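Local coordinates for CBS domain-containing predicted protein TM0935 (Thermotoga maritima, PDB 1O50), which is of unknown function but, as a tandem CBS-domain protein, probably acts as a regulatory module that senses a small ligand such as an adenine nucleotide, at residues A[22-27]-A[139-144]; A[48-53]-A[60-65]; A[66-71]-A[99-104]; A[104-109]-A[124-129]. All blocks are in the same frame, centred on the assembly; numbering follows the deposited sequence.

Contact 1. Residues A[22-27]-A[139-144]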
# COMPACT_ATOMS: atom_id res chain seq x y z
N ILE A 22 -10.20 -7.15 -10.91
CA ILE A 22 -9.82 -5.79 -11.32
C ILE A 22 -8.80 -5.95 -12.46
O ILE A 22 -7.96 -6.87 -12.46
CB ILE A 22 -9.19 -5.05 -10.13
CG1 ILE A 22 -10.10 -5.09 -8.91
CG2 ILE A 22 -8.84 -3.59 -10.44
CD1 ILE A 22 -9.39 -4.57 -7.66
N SER A 23 -8.89 -5.07 -13.45
CA SER A 23 -7.93 -5.00 -14.54
C SER A 23 -6.65 -4.30 -14.06
O SER A 23 -6.62 -3.07 -13.96
CB SER A 23 -8.49 -4.24 -15.72
OG SER A 23 -7.54 -4.24 -16.78
N LEU A 24 -5.64 -5.11 -13.74
CA LEU A 24 -4.34 -4.63 -13.32
C LEU A 24 -3.33 -4.98 -14.41
O LEU A 24 -3.42 -6.05 -15.03
CB LEU A 24 -3.91 -5.31 -12.03
CG LEU A 24 -4.84 -5.26 -10.81
CD1 LEU A 24 -4.24 -5.98 -9.64
CD2 LEU A 24 -5.06 -3.86 -10.49
N LYS A 25 -2.37 -4.07 -14.64
CA LYS A 25 -1.22 -4.30 -15.54
C LYS A 25 0.02 -4.29 -14.69
O LYS A 25 0.28 -3.27 -14.05
CB LYS A 25 -1.07 -3.19 -16.59
CG LYS A 25 -2.39 -2.63 -17.19
CD LYS A 25 -2.81 -1.25 -16.57
CE LYS A 25 -1.95 -0.07 -17.12
NZ LYS A 25 -0.60 0.02 -16.46
N PRO A 26 0.78 -5.38 -14.65
CA PRO A 26 2.01 -5.40 -13.86
C PRO A 26 3.00 -4.34 -14.36
O PRO A 26 3.12 -4.12 -15.55
CB PRO A 26 2.58 -6.81 -14.08
CG PRO A 26 1.52 -7.59 -14.73
CD PRO A 26 0.56 -6.64 -15.38
N THR A 27 3.66 -3.68 -13.43
CA THR A 27 4.73 -2.75 -13.71
C THR A 27 6.07 -3.43 -13.60
O THR A 27 6.49 -3.77 -12.51
CB THR A 27 4.73 -1.61 -12.72
OG1 THR A 27 3.55 -0.83 -12.94
CG2 THR A 27 5.90 -0.65 -12.96
N VAL A 139 2.40 -14.05 -15.92
CA VAL A 139 1.18 -14.34 -16.68
C VAL A 139 -0.05 -13.60 -16.13
O VAL A 139 -1.11 -13.63 -16.73
CB VAL A 139 0.91 -15.87 -16.71
CG1 VAL A 139 1.98 -16.60 -17.56
CG2 VAL A 139 0.85 -16.43 -15.30
N GLY A 140 0.09 -12.95 -14.99
CA GLY A 140 -1.01 -12.20 -14.39
C GLY A 140 -0.55 -11.47 -13.15
O GLY A 140 0.62 -11.50 -12.83
N ASP A 141 -1.49 -10.83 -12.44
CA ASP A 141 -1.17 -9.99 -11.27
C ASP A 141 -2.24 -10.17 -10.17
O ASP A 141 -3.40 -10.47 -10.44
CB ASP A 141 -1.12 -8.52 -11.77
CG ASP A 141 -0.31 -7.63 -10.90
OD1 ASP A 141 0.63 -8.11 -10.23
OD2 ASP A 141 -0.60 -6.42 -10.81
N LEU A 142 -1.86 -9.95 -8.92
CA LEU A 142 -2.81 -10.04 -7.81
C LEU A 142 -2.57 -8.93 -6.83
O LEU A 142 -1.45 -8.75 -6.47
CB LEU A 142 -2.62 -11.37 -7.07
CG LEU A 142 -3.58 -11.68 -5.92
CD1 LEU A 142 -5.01 -11.81 -6.38
CD2 LEU A 142 -3.15 -12.95 -5.21
N ASN A 143 -3.59 -8.20 -6.39
CA ASN A 143 -3.41 -7.24 -5.30
C ASN A 143 -4.36 -7.43 -4.16
O ASN A 143 -5.31 -8.19 -4.23
CB ASN A 143 -3.38 -5.78 -5.82
CG ASN A 143 -4.73 -5.23 -6.22
OD1 ASN A 143 -5.77 -5.86 -6.06
ND2 ASN A 143 -4.73 -4.00 -6.71
N SER A 144 -4.06 -6.75 -3.05
CA SER A 144 -4.90 -6.83 -1.87
C SER A 144 -6.36 -6.44 -2.12
O SER A 144 -7.26 -6.96 -1.51
CB SER A 144 -4.29 -5.97 -0.75
OG SER A 144 -4.18 -4.61 -1.13
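Ile22 opens the approach of the loop 22-27 to strand 139-143, its CD1 lying 4.2 Å from Asn143 OD1 with the two side chains at about a right angle; the same side chain also packs on Leu43 of the second subunit. Leu24 is the main contributor of the loop. Its CG stands anti to the carbonyl carbon (chi1 -54°), which sends the branched end over the amide of Asn143: CD1 rests 3.5 Å from Asn143 CG, and CD2 comes within 3.8 Å of Asn143 ND2. The amide thus meets hydrocarbon, while its OD1 is spent on Glu146 N as the N-cap of helix 144-153. Lower on the same side chain, Leu24 CB touches Asp141 OD2 at 3.7 Å, an apolar neighbour for a carboxylate whose other oxygen, OD1, is hydrogen-bonded to Tyr52 OH. At Pro26 the ring slides past the Asp141 side chain in the opposite direction, with CG 4.1 Å from Asp141 CB. No hydrogen bond joins the segments; the chains run 113° apart and meet through side chains. Here the loop that leads into strand 27-29 of the first CBS unit packs on the last strand of the second, an interdomain contact of the CBS-pair fold.

Contact 2. Residues A[48-53]-A[60-65]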
# COMPACT_ATOMS: atom_id res chain seq x y z
N THR A 48 -0.34 1.02 -8.35
CA THR A 48 0.75 0.08 -8.34
C THR A 48 1.28 0.03 -6.94
O THR A 48 1.50 1.06 -6.33
CB THR A 48 1.85 0.58 -9.26
OG1 THR A 48 1.43 0.55 -10.62
CG2 THR A 48 3.03 -0.33 -9.26
N ARG A 49 1.49 -1.18 -6.43
CA ARG A 49 1.95 -1.34 -5.04
C ARG A 49 3.24 -2.12 -4.96
O ARG A 49 3.96 -2.06 -3.93
CB ARG A 49 0.82 -1.95 -4.16
CG ARG A 49 -0.24 -0.90 -3.75
CD ARG A 49 -1.54 -1.56 -3.42
NE ARG A 49 -2.49 -0.73 -2.69
CZ ARG A 49 -3.40 0.05 -3.21
NH1 ARG A 49 -3.50 0.20 -4.53
NH2 ARG A 49 -4.23 0.68 -2.40
N THR A 50 3.55 -2.85 -6.02
CA THR A 50 4.80 -3.57 -6.14
C THR A 50 5.29 -3.47 -7.60
O THR A 50 4.53 -3.75 -8.56
CB THR A 50 4.65 -5.06 -5.72
OG1 THR A 50 4.09 -5.20 -4.40
CG2 THR A 50 6.05 -5.71 -5.60
N VAL A 51 6.55 -3.04 -7.77
CA VAL A 51 7.28 -3.12 -9.02
C VAL A 51 8.07 -4.42 -9.16
O VAL A 51 8.72 -4.87 -8.23
CB VAL A 51 8.19 -1.87 -9.21
CG1 VAL A 51 8.99 -2.00 -10.49
CG2 VAL A 51 7.30 -0.59 -9.26
N TYR A 52 8.01 -5.01 -10.34
CA TYR A 52 8.75 -6.22 -10.64
C TYR A 52 9.94 -5.88 -11.52
O TYR A 52 9.90 -4.92 -12.29
CB TYR A 52 7.86 -7.27 -11.35
CG TYR A 52 6.50 -7.43 -10.67
CD1 TYR A 52 6.43 -7.67 -9.29
CD2 TYR A 52 5.30 -7.33 -11.38
CE1 TYR A 52 5.22 -7.80 -8.66
CE2 TYR A 52 4.07 -7.47 -10.72
CZ TYR A 52 4.05 -7.70 -9.37
OH TYR A 52 2.86 -7.85 -8.70
N VAL A 53 10.96 -6.72 -11.42
CA VAL A 53 12.20 -6.61 -12.18
C VAL A 53 12.42 -7.92 -12.93
O VAL A 53 12.44 -9.01 -12.34
CB VAL A 53 13.42 -6.32 -11.22
CG1 VAL A 53 14.70 -6.03 -12.02
CG2 VAL A 53 13.11 -5.19 -10.28
N VAL A 60 13.03 -11.68 -11.62
CA VAL A 60 14.24 -11.74 -10.80
C VAL A 60 14.21 -10.89 -9.54
O VAL A 60 15.02 -11.12 -8.67
CB VAL A 60 15.57 -11.45 -11.60
CG1 VAL A 60 15.74 -12.46 -12.72
CG2 VAL A 60 15.61 -10.05 -12.14
N GLY A 61 13.31 -9.92 -9.41
CA GLY A 61 13.21 -9.23 -8.14
C GLY A 61 11.91 -8.49 -8.00
O GLY A 61 11.14 -8.37 -8.95
N MET A 62 11.69 -7.88 -6.85
CA MET A 62 10.51 -7.06 -6.70
C MET A 62 10.83 -5.86 -5.82
O MET A 62 11.72 -5.88 -5.03
CB MET A 62 9.35 -7.90 -6.10
CG MET A 62 9.59 -8.28 -4.62
SD MET A 62 8.22 -9.17 -3.73
CE MET A 62 8.78 -9.09 -1.97
N ILE A 63 10.11 -4.77 -6.00
CA ILE A 63 10.34 -3.62 -5.18
C ILE A 63 8.95 -3.18 -4.71
O ILE A 63 8.23 -2.51 -5.46
CB ILE A 63 11.01 -2.53 -6.05
CG1 ILE A 63 12.32 -3.05 -6.67
CG2 ILE A 63 11.16 -1.21 -5.25
CD1 ILE A 63 12.94 -2.10 -7.77
N PRO A 64 8.53 -3.62 -3.52
CA PRO A 64 7.35 -3.03 -2.87
C PRO A 64 7.52 -1.53 -2.62
O PRO A 64 8.60 -1.02 -2.27
CB PRO A 64 7.30 -3.78 -1.53
CG PRO A 64 7.91 -5.01 -1.82
CD PRO A 64 9.11 -4.70 -2.69
N VAL A 65 6.44 -0.78 -2.82
CA VAL A 65 6.54 0.65 -2.64
C VAL A 65 7.01 1.01 -1.23
O VAL A 65 7.72 2.00 -1.05
CB VAL A 65 5.22 1.31 -2.94
CG1 VAL A 65 5.23 2.79 -2.45
CG2 VAL A 65 4.96 1.22 -4.41
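Val51 and Ile63 form one of two antiparallel hydrogen-bonded pairs of this hairpin. Ile63 N reaches Val51 O over 2.6 Å, in the carbonyl plane and the shortest bond across the segments, whereas the return bond from Val51 N meets Ile63 O from above its carbonyl plane. The same Val51 O also receives a CA-H contact from Met62, at 3.2 Å. Beside this pair, Val53 CG2 meets Ile63 CD1 at 4.0 Å, on the face that turns to helix 35-44 through Ile38. Thr50, Tyr52, Met62 and Pro64 occupy the other face. With OG1 beside the backbone N (chi1 -54°), Thr50 CG2 lies anti to that N and packs 4.0 Å from Met62 CB, while OG1 bonds Glu128 O. Met62 CB sits at the edge of the Tyr52 ring, near its plane, but the rest of the methionine leads away.

The Val60 end is the less buried one, the other residues of the contact being buried. There Val60 and Gly61 both face Val53, a classic beta bulge, and Val53 O accepts two donors, Val60 N at 2.8 Å and Gly61 N at 3.2 Å. A methyl contact, Val53 CG1 to Val60 CG2 at 4.1 Å, lies beside it. At the far end Val65 N, in the first turn of helix 65-77, bonds Arg49 O with an N-H...O angle of 170°. The chemistry implies that main-chain bonds set the register, while side chains serve different neighbours: hydrocarbon toward helix 35-44 on the face of Val51 and Ile63; on the face of Thr50 and Tyr52, hydroxyls that bond Glu128 O and Asp141 OD1 beside the apolar Met62 and Pro64.

Contact 3. Residues A[66-71]-A[99-104]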
# COMPACT_ATOMS: atom_id res chain seq x y z
N MET A 66 6.67 0.19 -0.23
CA MET A 66 7.10 0.53 1.14
C MET A 66 8.60 0.27 1.28
O MET A 66 9.30 0.91 2.11
CB MET A 66 6.29 -0.25 2.19
CG MET A 66 6.86 -0.14 3.64
SD MET A 66 6.76 1.61 4.38
CE MET A 66 5.11 1.66 4.84
N HIS A 67 9.11 -0.71 0.53
CA HIS A 67 10.57 -0.93 0.52
C HIS A 67 11.28 0.31 -0.10
O HIS A 67 12.26 0.78 0.44
CB HIS A 67 10.95 -2.20 -0.21
CG HIS A 67 12.43 -2.46 -0.25
ND1 HIS A 67 13.20 -2.61 0.89
CD2 HIS A 67 13.26 -2.67 -1.30
CE1 HIS A 67 14.45 -2.88 0.54
NE2 HIS A 67 14.51 -2.90 -0.79
N LEU A 68 10.74 0.85 -1.19
CA LEU A 68 11.28 2.04 -1.86
C LEU A 68 11.22 3.27 -0.95
O LEU A 68 12.14 4.10 -0.92
CB LEU A 68 10.49 2.30 -3.16
CG LEU A 68 10.98 3.41 -4.09
CD1 LEU A 68 12.49 3.35 -4.34
CD2 LEU A 68 10.21 3.38 -5.43
N LEU A 69 10.15 3.36 -0.16
CA LEU A 69 9.97 4.44 0.80
C LEU A 69 11.07 4.32 1.88
O LEU A 69 11.69 5.32 2.24
CB LEU A 69 8.57 4.36 1.41
CG LEU A 69 8.11 5.53 2.26
CD1 LEU A 69 7.93 6.77 1.35
CD2 LEU A 69 6.82 5.23 3.06
N LYS A 70 11.34 3.11 2.33
CA LYS A 70 12.33 2.87 3.36
C LYS A 70 13.75 3.19 2.84
O LYS A 70 14.54 3.85 3.50
CB LYS A 70 12.24 1.43 3.91
CG LYS A 70 11.05 1.21 4.84
CD LYS A 70 10.93 -0.26 5.22
CE LYS A 70 9.67 -0.53 6.05
NZ LYS A 70 9.50 -2.02 6.35
N VAL A 71 14.05 2.69 1.65
CA VAL A 71 15.31 2.95 0.95
C VAL A 71 15.50 4.48 0.83
O VAL A 71 16.61 5.00 1.00
CB VAL A 71 15.27 2.25 -0.45
CG1 VAL A 71 16.26 2.87 -1.39
CG2 VAL A 71 15.51 0.76 -0.29
N SER A 99 18.40 -2.90 -9.53
CA SER A 99 19.16 -4.06 -8.98
C SER A 99 19.78 -3.86 -7.59
O SER A 99 20.11 -4.84 -6.90
CB SER A 99 20.22 -4.56 -9.97
OG SER A 99 21.20 -3.59 -10.20
N GLU A 100 19.98 -2.61 -7.20
CA GLU A 100 20.54 -2.29 -5.89
C GLU A 100 19.53 -2.42 -4.78
O GLU A 100 19.92 -2.61 -3.61
CB GLU A 100 21.04 -0.84 -5.87
CG GLU A 100 22.31 -0.58 -6.65
CD GLU A 100 22.88 0.83 -6.50
OE1 GLU A 100 22.11 1.84 -6.41
OE2 GLU A 100 24.13 0.93 -6.57
N ILE A 101 18.26 -2.20 -5.12
CA ILE A 101 17.15 -2.31 -4.15
C ILE A 101 16.16 -3.50 -4.27
O ILE A 101 15.35 -3.68 -3.37
CB ILE A 101 16.36 -0.98 -4.09
CG1 ILE A 101 15.70 -0.60 -5.39
CG2 ILE A 101 17.31 0.12 -3.69
CD1 ILE A 101 14.61 0.49 -5.23
N MET A 102 16.22 -4.30 -5.34
CA MET A 102 15.23 -5.35 -5.55
C MET A 102 15.36 -6.42 -4.48
O MET A 102 16.44 -6.64 -3.98
CB MET A 102 15.33 -5.94 -6.95
CG MET A 102 16.58 -6.68 -7.29
SD MET A 102 16.55 -7.13 -9.03
CE MET A 102 17.72 -8.46 -9.02
N LEU A 103 14.24 -7.04 -4.09
CA LEU A 103 14.23 -8.14 -3.12
C LEU A 103 13.89 -9.38 -3.89
O LEU A 103 13.38 -9.32 -5.01
CB LEU A 103 13.15 -7.89 -2.06
CG LEU A 103 13.27 -6.60 -1.25
CD1 LEU A 103 11.93 -6.24 -0.58
CD2 LEU A 103 14.33 -6.68 -0.24
N ASP A 104 14.20 -10.53 -3.29
CA ASP A 104 13.86 -11.79 -3.88
C ASP A 104 12.38 -11.84 -4.09
O ASP A 104 11.62 -11.55 -3.17
CB ASP A 104 14.26 -12.92 -2.94
CG ASP A 104 15.75 -13.06 -2.79
OD1 ASP A 104 16.49 -12.55 -3.67
OD2 ASP A 104 16.27 -13.69 -1.84
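The imidazole of His67 lies between two aliphatic groups: Leu103 CD1 sits over one face, 3.9 Å from the ring centroid and 15° off the normal in a CH-pi contact, and Val71 CG2, one helical turn along, covers the opposite face toward its rim. At the ring edge, near its plane, is the backbone carbonyl of Ile101. NE2 donates to Ile101 O over 2.8 Å, but the N-H...O angle of 124° makes the bond weak. With CG anti to the backbone nitrogen (chi1 -180°), the ring reaches out from helix 65-77 toward the segment 99-104. Putting an alanine at His67 would probably leave Ile101 O without this donor and the methyls of Leu103 without the ring they lie on.

Helix 65-77 follows the hairpin of the first CBS unit, and the residues 99-104 enter the second, so the contact ties the two units of the CBS pair near their linker. Ile101 supplies the apolar part on that side. Its CG2 fits against both methyls of Val71, with CG1 of the valine at 3.7 Å, while its CD1 touches Leu68 CD1 at 3.7 Å; in each pair the side chains cross at a slant. Ile35 of helix 35-44 and Ile63 of strand 58-64 touch both Leu68 and Ile101, and Leu68 also reaches Leu148 of the second subunit.

Contact 4. Residues A[104-109]-A[124-129]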
# COMPACT_ATOMS: atom_id res chain seq x y z
N ASP A 104 14.20 -10.53 -3.29
CA ASP A 104 13.86 -11.79 -3.88
C ASP A 104 12.38 -11.84 -4.09
O ASP A 104 11.62 -11.55 -3.17
CB ASP A 104 14.26 -12.92 -2.94
CG ASP A 104 15.75 -13.06 -2.79
OD1 ASP A 104 16.49 -12.55 -3.67
OD2 ASP A 104 16.27 -13.69 -1.84
N PRO A 105 11.94 -12.25 -5.27
CA PRO A 105 10.51 -12.24 -5.58
C PRO A 105 9.69 -13.25 -4.73
O PRO A 105 10.11 -14.38 -4.47
CB PRO A 105 10.44 -12.57 -7.09
CG PRO A 105 11.73 -13.19 -7.42
CD PRO A 105 12.75 -12.79 -6.38
N VAL A 106 8.53 -12.79 -4.29
CA VAL A 106 7.49 -13.59 -3.67
C VAL A 106 6.35 -13.62 -4.69
O VAL A 106 5.88 -12.57 -5.13
CB VAL A 106 6.98 -12.92 -2.39
CG1 VAL A 106 5.81 -13.73 -1.78
CG2 VAL A 106 8.11 -12.76 -1.39
N TYR A 107 5.92 -14.81 -5.10
CA TYR A 107 4.94 -14.90 -6.17
C TYR A 107 3.89 -15.99 -5.92
O TYR A 107 4.05 -16.83 -5.03
CB TYR A 107 5.67 -15.16 -7.48
CG TYR A 107 6.58 -16.35 -7.44
CD1 TYR A 107 6.09 -17.62 -7.64
CD2 TYR A 107 7.95 -16.19 -7.21
CE1 TYR A 107 6.93 -18.73 -7.61
CE2 TYR A 107 8.80 -17.27 -7.16
CZ TYR A 107 8.29 -18.54 -7.37
OH TYR A 107 9.13 -19.62 -7.34
N VAL A 108 2.83 -15.98 -6.72
CA VAL A 108 1.81 -17.03 -6.67
C VAL A 108 1.63 -17.71 -8.05
O VAL A 108 2.20 -17.28 -9.02
CB VAL A 108 0.48 -16.50 -6.09
CG1 VAL A 108 0.68 -16.08 -4.62
CG2 VAL A 108 -0.10 -15.34 -6.88
N HIS A 109 0.85 -18.78 -8.08
CA HIS A 109 0.42 -19.40 -9.34
C HIS A 109 -1.10 -19.33 -9.42
O HIS A 109 -1.75 -19.05 -8.46
CB HIS A 109 0.84 -20.86 -9.41
CG HIS A 109 2.30 -21.09 -9.23
ND1 HIS A 109 3.23 -20.76 -10.20
CD2 HIS A 109 3.00 -21.66 -8.22
CE1 HIS A 109 4.44 -21.12 -9.79
NE2 HIS A 109 4.33 -21.65 -8.59
N ASN A 124 5.00 -10.97 4.33
CA ASN A 124 6.01 -10.20 3.59
C ASN A 124 5.67 -8.71 3.52
O ASN A 124 6.41 -7.89 2.94
CB ASN A 124 6.11 -10.79 2.18
CG ASN A 124 6.74 -12.17 2.17
OD1 ASN A 124 7.95 -12.29 2.31
ND2 ASN A 124 5.91 -13.22 2.08
N ASN A 125 4.55 -8.36 4.11
CA ASN A 125 4.11 -6.99 4.14
C ASN A 125 4.12 -6.35 2.76
O ASN A 125 4.67 -5.26 2.56
CB ASN A 125 4.90 -6.12 5.12
CG ASN A 125 4.33 -4.68 5.20
OD1 ASN A 125 3.12 -4.53 5.11
ND2 ASN A 125 5.19 -3.65 5.34
N ILE A 126 3.53 -7.06 1.78
CA ILE A 126 3.31 -6.53 0.44
C ILE A 126 1.80 -6.62 0.09
O ILE A 126 1.09 -7.39 0.69
CB ILE A 126 4.17 -7.34 -0.59
CG1 ILE A 126 3.72 -8.78 -0.64
CG2 ILE A 126 5.70 -7.27 -0.25
CD1 ILE A 126 4.58 -9.69 -1.46
N GLN A 127 1.34 -5.82 -0.87
CA GLN A 127 -0.05 -5.81 -1.33
C GLN A 127 -0.23 -6.06 -2.84
O GLN A 127 -1.29 -5.75 -3.42
CB GLN A 127 -0.70 -4.49 -0.91
CG GLN A 127 -0.70 -4.33 0.60
CD GLN A 127 -1.58 -3.25 1.11
OE1 GLN A 127 -2.67 -3.09 0.63
NE2 GLN A 127 -1.14 -2.55 2.17
N GLU A 128 0.79 -6.60 -3.51
CA GLU A 128 0.69 -6.89 -4.95
C GLU A 128 1.78 -7.87 -5.26
O GLU A 128 2.93 -7.71 -4.82
CB GLU A 128 0.88 -5.67 -5.83
CG GLU A 128 0.55 -5.90 -7.29
CD GLU A 128 0.77 -4.70 -8.19
OE1 GLU A 128 1.13 -3.65 -7.69
OE2 GLU A 128 0.55 -4.80 -9.42
N MET A 129 1.40 -8.92 -5.97
CA MET A 129 2.26 -10.03 -6.25
C MET A 129 2.00 -10.42 -7.65
O MET A 129 0.87 -10.32 -8.10
CB MET A 129 1.90 -11.24 -5.39
CG MET A 129 2.55 -11.27 -4.09
SD MET A 129 2.23 -12.76 -3.12
CE MET A 129 0.56 -12.62 -3.00
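Val106 and Met129 make the main apolar meeting between the extended segment 104-109 and the residues that lead into strand 128-132. Val106 CG1 lies 3.9 Å from Met129 SD, the two side chains crossing aslant. Further along, Val108 CG1 touches Met129 CE at 3.8 Å. The methionine serves both valines because its chain is extended as far as the sulfur and then bends (chi3 -60°), turning the methyl toward Val108. Ile126 adds its terminal CD1, 4.1 Å from Val106 CB.

A second kind of contact sets hydrocarbon against a polar group. Asn124 comes at Val106 from the opposite direction, and its amide lies against both methyls of the valine: OD1 stands 3.7 Å from CG2 and ND2 3.9 Å from CG1. The polar partner of ND2 lies outside the two segments, at Leu120 O of helix 114-124. An alanine in place of Val106 would probably open a gap between the Asn124 amide and the Met129 sulfur, leaving both less firmly held.

Hydrogen bonds across the segments are absent. Val106 O, covered by Met129 CG at 3.7 Å, is buried with no partner in the model, which probably carries some energetic cost.

Around the contact, the chain leaves helix 114-124 through a Schellman motif at Asn125 and passes into strand 128-132. Leu120 of that helix packs on Val106, Val108 and Met129 alike, while Met62 of strand 58-64 touches Val106 and Ile126 from the first CBS unit.

Contacts 2, 3 and 4 are buried and contact 1 only partly; contact 2 lies nearest the centre of the chain and is the one built on main-chain bonds, whereas the others rest mainly on side-chain packing, contact 3 adding a single weak hydrogen bond. Contacts 2 and 4 lie within the first and second CBS units respectively, while contacts 1 and 3 bridge the two from opposite sides of the chain's centre. Contacts 1 and 4 reach neighbouring strands of one sheet, 138-143 and 128-132, and helix 65-77 of contact 3 directly follows strand 58-64 of contact 2. Met62 N of contact 2 bonds Leu103 O of contact 3. All four reach the second subunit.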